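TqaA (Penicillium aethiopicum, PDB 5DLK) is a fungal nonribosomal peptide synthetase, probably a phosphopantetheine-dependent ligase, whose terminal condensation-like domain, a mutant form of which makes up this chain, belongs to its peptide-macrocyclization machinery. Local coordinates at residues R122-C136 with F159-T173. Residues are numbered along the deposited sequence; the frame is centred on the assembly and turned at random.
Sequences REVQCWPGEDPMEVC and FTLVSCPGNEHVVLT
R122 and F159 open a parallel strand pairing, R122 N donating to F159 O at 2.9 Å; from there strand 122-125 runs along strand 159-163 at 9°. The ladder continues through L161 N to R122 O, V124 N to L161 O and S163 N to V124 O. It ends just past the strand, where C126 N meets S163 O at 2.9 Å, almost straight (175°). A second polar grip comes from the R122 side chain: NE and NH2 both donate side-on to T160 OG1, each at 3.1 Å, with the hydroxyl near the guanidinium plane. CG of R122 stands anti to the backbone N (chi1 174°) and the chain bends at chi3, bringing the guanidinium edge, with NE and NH2, against T160 OG1; its NH2 also forms a salt bridge with D144. A leucine at R122 would probably leave T160 OG1 without these two donors and D144 without this cationic mate. On the opposite face, a water lies within hydrogen-bonding distance of E123 OE1, L161 O and S163 OG, while E123 OE2 pairs with R85. At the helix start, N-cap D131 accepts E134 N through OD2, and a second water links its OD1 to H169 NE2. Apolar contacts pack helix 132-136 onto the sheet face carrying V162 and V171. P132 lays CG over one face of the H169 ring, a CH-pi contact 3.9 Å from the centroid, and touches C164 SG with the same atom. C136 SG reaches V162 CG2 at 3.6 Å and also V171 CG1 and T173 CG2. This is a beta-alpha-beta crossover at the sheet edge of a condensation-type fold: backbone bonds set the strand register, and an apolar layer seats the connecting helix.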
loop_
_atom_site.group_PDB
_atom_site.type_symbol
_atom_site.label_atom_id
_atom_site.label_comp_id
_atom_site.label_asym_id
_atom_site.label_seq_id
_atom_site.Cartn_x
_atom_site.Cartn_y
_atom_site.Cartn_z
ATOM N N ARG A 122 -9.296 -14.267 -18.945
ATOM C CA ARG A 122 -10.741 -14.383 -19.062
ATOM C C ARG A 122 -11.178 -13.413 -20.160
ATOM O O ARG A 122 -10.832 -12.226 -20.145
ATOM C CB ARG A 122 -11.431 -14.086 -17.726
ATOM C CG ARG A 122 -12.943 -14.044 -17.782
ATOM C CD ARG A 122 -13.570 -13.836 -16.402
ATOM N NE ARG A 122 -13.291 -12.499 -15.863
ATOM C CZ ARG A 122 -13.857 -12.007 -14.764
ATOM N NH1 ARG A 122 -14.735 -12.736 -14.086
ATOM N NH2 ARG A 122 -13.549 -10.779 -14.348
ATOM N N GLU A 123 -11.910 -13.916 -21.146
ATOM C CA GLU A 123 -12.212 -13.097 -22.312
ATOM C C GLU A 123 -13.702 -13.071 -22.562
ATOM O O GLU A 123 -14.374 -14.090 -22.417
ATOM C CB GLU A 123 -11.486 -13.616 -23.558
ATOM C CG GLU A 123 -9.990 -13.732 -23.388
ATOM C CD GLU A 123 -9.229 -13.323 -24.626
ATOM O OE1 GLU A 123 -9.787 -12.578 -25.459
ATOM O OE2 GLU A 123 -8.061 -13.742 -24.756
ATOM N N VAL A 124 -14.202 -11.891 -22.910
ATOM C CA VAL A 124 -15.605 -11.711 -23.236
ATOM C C VAL A 124 -15.731 -11.030 -24.594
ATOM O O VAL A 124 -15.112 -9.998 -24.833
ATOM C CB VAL A 124 -16.341 -10.853 -22.180
ATOM C CG1 VAL A 124 -17.788 -10.652 -22.578
ATOM C CG2 VAL A 124 -16.242 -11.489 -20.793
ATOM N N GLN A 125 -16.524 -11.616 -25.491
ATOM C CA GLN A 125 -16.905 -10.921 -26.716
ATOM C C GLN A 125 -18.337 -10.459 -26.523
ATOM O O GLN A 125 -19.230 -11.281 -26.362
ATOM C CB GLN A 125 -16.765 -11.828 -27.955
ATOM C CG GLN A 125 -15.326 -12.224 -28.282
ATOM C CD GLN A 125 -14.820 -13.421 -27.464
ATOM O OE1 GLN A 125 -15.450 -14.483 -27.439
ATOM N NE2 GLN A 125 -13.677 -13.247 -26.789
ATOM N N CYS A 126 -18.544 -9.143 -26.486
ATOM C CA CYS A 126 -19.836 -8.580 -26.130
ATOM C C CYS A 126 -20.815 -8.635 -27.287
ATOM O O CYS A 126 -20.401 -8.741 -28.442
ATOM C CB CYS A 126 -19.703 -7.132 -25.701
ATOM S SG CYS A 126 -18.677 -6.875 -24.245
ATOM N N TRP A 127 -22.096 -8.542 -26.960
ATOM C CA TRP A 127 -23.133 -8.282 -27.965
ATOM C C TRP A 127 -22.875 -6.934 -28.625
ATOM O O TRP A 127 -22.339 -6.026 -27.991
ATOM C CB TRP A 127 -24.513 -8.259 -27.338
ATOM C CG TRP A 127 -25.080 -9.561 -26.910
ATOM C CD1 TRP A 127 -25.132 -10.718 -27.633
ATOM C CD2 TRP A 127 -25.756 -9.825 -25.680
ATOM N NE1 TRP A 127 -25.777 -11.691 -26.915
ATOM C CE2 TRP A 127 -26.180 -11.163 -25.715
ATOM C CE3 TRP A 127 -26.029 -9.060 -24.542
ATOM C CZ2 TRP A 127 -26.847 -11.760 -24.654
ATOM C CZ3 TRP A 127 -26.706 -9.646 -23.502
ATOM C CH2 TRP A 127 -27.109 -10.982 -23.562
ATOM N N PRO A 128 -23.281 -6.778 -29.895
ATOM C CA PRO A 128 -23.271 -5.426 -30.474
ATOM C C PRO A 128 -24.040 -4.414 -29.602
ATOM O O PRO A 128 -25.135 -4.703 -29.099
ATOM C CB PRO A 128 -23.953 -5.616 -31.848
ATOM C CG PRO A 128 -24.501 -7.013 -31.855
ATOM C CD PRO A 128 -23.711 -7.805 -30.860
ATOM N N GLY A 129 -23.439 -3.242 -29.401
ATOM C CA GLY A 129 -24.033 -2.211 -28.564
ATOM C C GLY A 129 -23.812 -2.365 -27.063
ATOM O O GLY A 129 -24.148 -1.480 -26.294
ATOM N N GLU A 130 -23.265 -3.493 -26.634
ATOM C CA GLU A 130 -23.073 -3.746 -25.207
ATOM C C GLU A 130 -21.764 -3.089 -24.758
ATOM O O GLU A 130 -20.738 -3.254 -25.405
ATOM C CB GLU A 130 -23.080 -5.257 -24.934
ATOM C CG GLU A 130 -22.741 -5.698 -23.511
ATOM C CD GLU A 130 -22.876 -7.213 -23.317
ATOM O OE1 GLU A 130 -22.337 -7.985 -24.147
ATOM O OE2 GLU A 130 -23.514 -7.637 -22.326
ATOM N N ASP A 131 -21.794 -2.335 -23.664
ATOM C CA ASP A 131 -20.596 -1.607 -23.245
ATOM C C ASP A 131 -19.645 -2.490 -22.437
ATOM O O ASP A 131 -20.027 -3.047 -21.407
ATOM C CB ASP A 131 -20.961 -0.368 -22.430
ATOM C CG ASP A 131 -19.734 0.315 -21.841
ATOM O OD1 ASP A 131 -19.029 1.033 -22.577
ATOM O OD2 ASP A 131 -19.456 0.107 -20.644
ATOM N N PRO A 132 -18.396 -2.604 -22.900
ATOM C CA PRO A 132 -17.422 -3.505 -22.279
ATOM C C PRO A 132 -17.157 -3.155 -20.810
ATOM O O PRO A 132 -16.976 -4.061 -20.012
ATOM C CB PRO A 132 -16.156 -3.296 -23.115
ATOM C CG PRO A 132 -16.604 -2.623 -24.351
ATOM C CD PRO A 132 -17.806 -1.829 -24.002
ATOM N N MET A 133 -17.150 -1.872 -20.459
ATOM C CA MET A 133 -16.888 -1.510 -19.065
ATOM C C MET A 133 -18.039 -1.979 -18.170
ATOM O O MET A 133 -17.807 -2.457 -17.058
ATOM C CB MET A 133 -16.664 -0.004 -18.902
ATOM C CG MET A 133 -16.216 0.387 -17.480
ATOM S SD MET A 133 -14.637 -0.330 -16.953
ATOM C CE MET A 133 -13.474 0.567 -17.977
ATOM N N GLU A 134 -19.271 -1.886 -18.670
ATOM C CA GLU A 134 -20.437 -2.311 -17.903
ATOM C C GLU A 134 -20.430 -3.818 -17.658
ATOM O O GLU A 134 -20.911 -4.290 -16.624
ATOM C CB GLU A 134 -21.736 -1.893 -18.607
ATOM C CG GLU A 134 -21.966 -0.374 -18.582
ATOM C CD GLU A 134 -23.170 0.055 -19.406
ATOM O OE1 GLU A 134 -24.050 -0.800 -19.660
ATOM O OE2 GLU A 134 -23.232 1.249 -19.790
ATOM N N VAL A 135 -19.906 -4.576 -18.615
ATOM C CA VAL A 135 -19.709 -6.009 -18.416
ATOM C C VAL A 135 -18.674 -6.245 -17.302
ATOM O O VAL A 135 -18.872 -7.087 -16.428
ATOM C CB VAL A 135 -19.239 -6.695 -19.712
ATOM C CG1 VAL A 135 -18.779 -8.136 -19.442
ATOM C CG2 VAL A 135 -20.364 -6.652 -20.754
ATOM N N CYS A 136 -17.572 -5.516 -17.369
ATOM C CA CYS A 136 -16.522 -5.618 -16.348
ATOM C C CYS A 136 -17.086 -5.310 -14.961
ATOM O O CYS A 136 -16.799 -6.014 -13.986
ATOM C CB CYS A 136 -15.367 -4.669 -16.655
ATOM S SG CYS A 136 -14.363 -5.078 -18.096
ATOM N N PHE A 159 -6.236 -11.667 -15.358
ATOM C CA PHE A 159 -6.502 -10.685 -16.402
ATOM C C PHE A 159 -7.806 -10.976 -17.114
ATOM O O PHE A 159 -8.180 -12.139 -17.282
ATOM C CB PHE A 159 -5.377 -10.677 -17.446
ATOM C CG PHE A 159 -4.020 -10.379 -16.889
ATOM C CD1 PHE A 159 -3.264 -11.370 -16.296
ATOM C CD2 PHE A 159 -3.503 -9.098 -16.977
ATOM C CE1 PHE A 159 -1.986 -11.092 -15.777
ATOM C CE2 PHE A 159 -2.231 -8.803 -16.461
ATOM C CZ PHE A 159 -1.477 -9.805 -15.865
ATOM N N THR A 160 -8.483 -9.904 -17.514
ATOM C CA THR A 160 -9.758 -9.997 -18.229
ATOM C C THR A 160 -9.666 -9.101 -19.451
ATOM O O THR A 160 -9.124 -8.009 -19.389
ATOM C CB THR A 160 -10.964 -9.571 -17.351
ATOM O OG1 THR A 160 -11.021 -10.379 -16.167
ATOM C CG2 THR A 160 -12.276 -9.750 -18.111
ATOM N N LEU A 161 -10.207 -9.567 -20.572
ATOM C CA LEU A 161 -10.186 -8.799 -21.806
ATOM C C LEU A 161 -11.593 -8.812 -22.380
ATOM O O LEU A 161 -12.097 -9.878 -22.730
ATOM C CB LEU A 161 -9.188 -9.414 -22.792
ATOM C CG LEU A 161 -8.761 -8.616 -24.013
ATOM C CD1 LEU A 161 -8.282 -7.245 -23.581
ATOM C CD2 LEU A 161 -7.645 -9.368 -24.728
ATOM N N VAL A 162 -12.237 -7.647 -22.418
ATOM C CA VAL A 162 -13.641 -7.556 -22.827
ATOM C C VAL A 162 -13.734 -6.723 -24.100
ATOM O O VAL A 162 -13.345 -5.559 -24.114
ATOM C CB VAL A 162 -14.515 -6.949 -21.705
ATOM C CG1 VAL A 162 -15.962 -6.849 -22.137
ATOM C CG2 VAL A 162 -14.419 -7.803 -20.447
ATOM N N SER A 163 -14.257 -7.324 -25.173
ATOM C CA SER A 163 -14.178 -6.721 -26.503
ATOM C C SER A 163 -15.538 -6.451 -27.143
ATOM O O SER A 163 -16.453 -7.258 -27.032
ATOM C CB SER A 163 -13.390 -7.636 -27.456
ATOM O OG SER A 163 -12.069 -7.835 -27.002
ATOM N N CYS A 164 -15.646 -5.316 -27.820
ATOM C CA CYS A 164 -16.738 -5.089 -28.764
ATOM C C CYS A 164 -16.440 -5.847 -30.055
ATOM O O CYS A 164 -15.273 -6.043 -30.396
ATOM C CB CYS A 164 -16.902 -3.602 -29.063
ATOM S SG CYS A 164 -17.335 -2.583 -27.648
ATOM N N PRO A 165 -17.495 -6.257 -30.790
ATOM C CA PRO A 165 -17.389 -7.030 -32.037
ATOM C C PRO A 165 -16.239 -6.667 -32.998
ATOM O O PRO A 165 -15.639 -7.580 -33.568
ATOM C CB PRO A 165 -18.741 -6.767 -32.694
ATOM C CG PRO A 165 -19.671 -6.768 -31.538
ATOM C CD PRO A 165 -18.903 -6.101 -30.389
ATOM N N GLY A 166 -15.921 -5.395 -33.187
ATOM C CA GLY A 166 -14.791 -5.077 -34.054
ATOM C C GLY A 166 -13.388 -5.159 -33.442
ATOM O O GLY A 166 -12.391 -4.958 -34.142
ATOM N N ASN A 167 -13.299 -5.460 -32.145
ATOM C CA ASN A 167 -12.030 -5.394 -31.400
ATOM C C ASN A 167 -11.338 -4.034 -31.519
ATOM O O ASN A 167 -10.113 -3.944 -31.409
ATOM C CB ASN A 167 -11.058 -6.496 -31.849
ATOM C CG ASN A 167 -11.468 -7.870 -31.365
ATOM O OD1 ASN A 167 -12.219 -8.000 -30.401
ATOM N ND2 ASN A 167 -10.981 -8.906 -32.037
ATOM N N GLU A 168 -12.118 -2.977 -31.729
ATOM C CA GLU A 168 -11.566 -1.625 -31.783
ATOM C C GLU A 168 -12.027 -0.800 -30.574
ATOM O O GLU A 168 -11.748 0.397 -30.468
ATOM C CB GLU A 168 -11.955 -0.946 -33.095
ATOM C CG GLU A 168 -11.541 -1.772 -34.313
ATOM C CD GLU A 168 -11.767 -1.062 -35.642
ATOM O OE1 GLU A 168 -12.675 -0.203 -35.721
ATOM O OE2 GLU A 168 -11.030 -1.374 -36.607
ATOM N N HIS A 169 -12.752 -1.465 -29.682
ATOM C CA HIS A 169 -13.121 -0.931 -28.371
ATOM C C HIS A 169 -13.043 -2.103 -27.401
ATOM O O HIS A 169 -13.846 -3.037 -27.465
ATOM C CB HIS A 169 -14.513 -0.304 -28.379
ATOM C CG HIS A 169 -14.954 0.229 -27.048
ATOM N ND1 HIS A 169 -16.144 0.903 -26.878
ATOM C CD2 HIS A 169 -14.372 0.179 -25.825
ATOM C CE1 HIS A 169 -16.277 1.246 -25.608
ATOM N NE2 HIS A 169 -15.217 0.816 -24.947
ATOM N N VAL A 170 -12.056 -2.052 -26.514
ATOM C CA VAL A 170 -11.699 -3.194 -25.691
ATOM C C VAL A 170 -11.356 -2.692 -24.276
ATOM O O VAL A 170 -10.805 -1.612 -24.140
ATOM C CB VAL A 170 -10.505 -3.941 -26.327
ATOM C CG1 VAL A 170 -9.699 -4.685 -25.312
ATOM C CG2 VAL A 170 -10.975 -4.868 -27.457
ATOM N N VAL A 171 -11.723 -3.442 -23.239
ATOM C CA VAL A 171 -11.246 -3.119 -21.882
ATOM C C VAL A 171 -10.376 -4.260 -21.377
ATOM O O VAL A 171 -10.788 -5.416 -21.397
ATOM C CB VAL A 171 -12.406 -2.861 -20.888
ATOM C CG1 VAL A 171 -11.853 -2.604 -19.455
ATOM C CG2 VAL A 171 -13.247 -1.675 -21.341
ATOM N N LEU A 172 -9.163 -3.920 -20.941
ATOM C CA LEU A 172 -8.267 -4.881 -20.320
ATOM C C LEU A 172 -8.276 -4.609 -18.829
ATOM O O LEU A 172 -8.095 -3.461 -18.443
ATOM C CB LEU A 172 -6.855 -4.736 -20.872
ATOM C CG LEU A 172 -5.725 -5.417 -20.098
ATOM C CD1 LEU A 172 -5.792 -6.920 -20.253
ATOM C CD2 LEU A 172 -4.392 -4.868 -20.567
ATOM N N THR A 173 -8.516 -5.626 -17.999
ATOM C CA THR A 173 -8.390 -5.413 -16.551
ATOM C C THR A 173 -7.353 -6.332 -15.907
ATOM O O THR A 173 -7.110 -7.469 -16.337
ATOM C CB THR A 173 -9.748 -5.571 -15.817
ATOM O OG1 THR A 173 -10.027 -6.950 -15.556
ATOM C CG2 THR A 173 -10.893 -4.955 -16.647
HETATM O O HOH W 1 -12.003 -10.463 -25.691
HETATM O O HOH W 2 -16.132 0.638 -22.353
#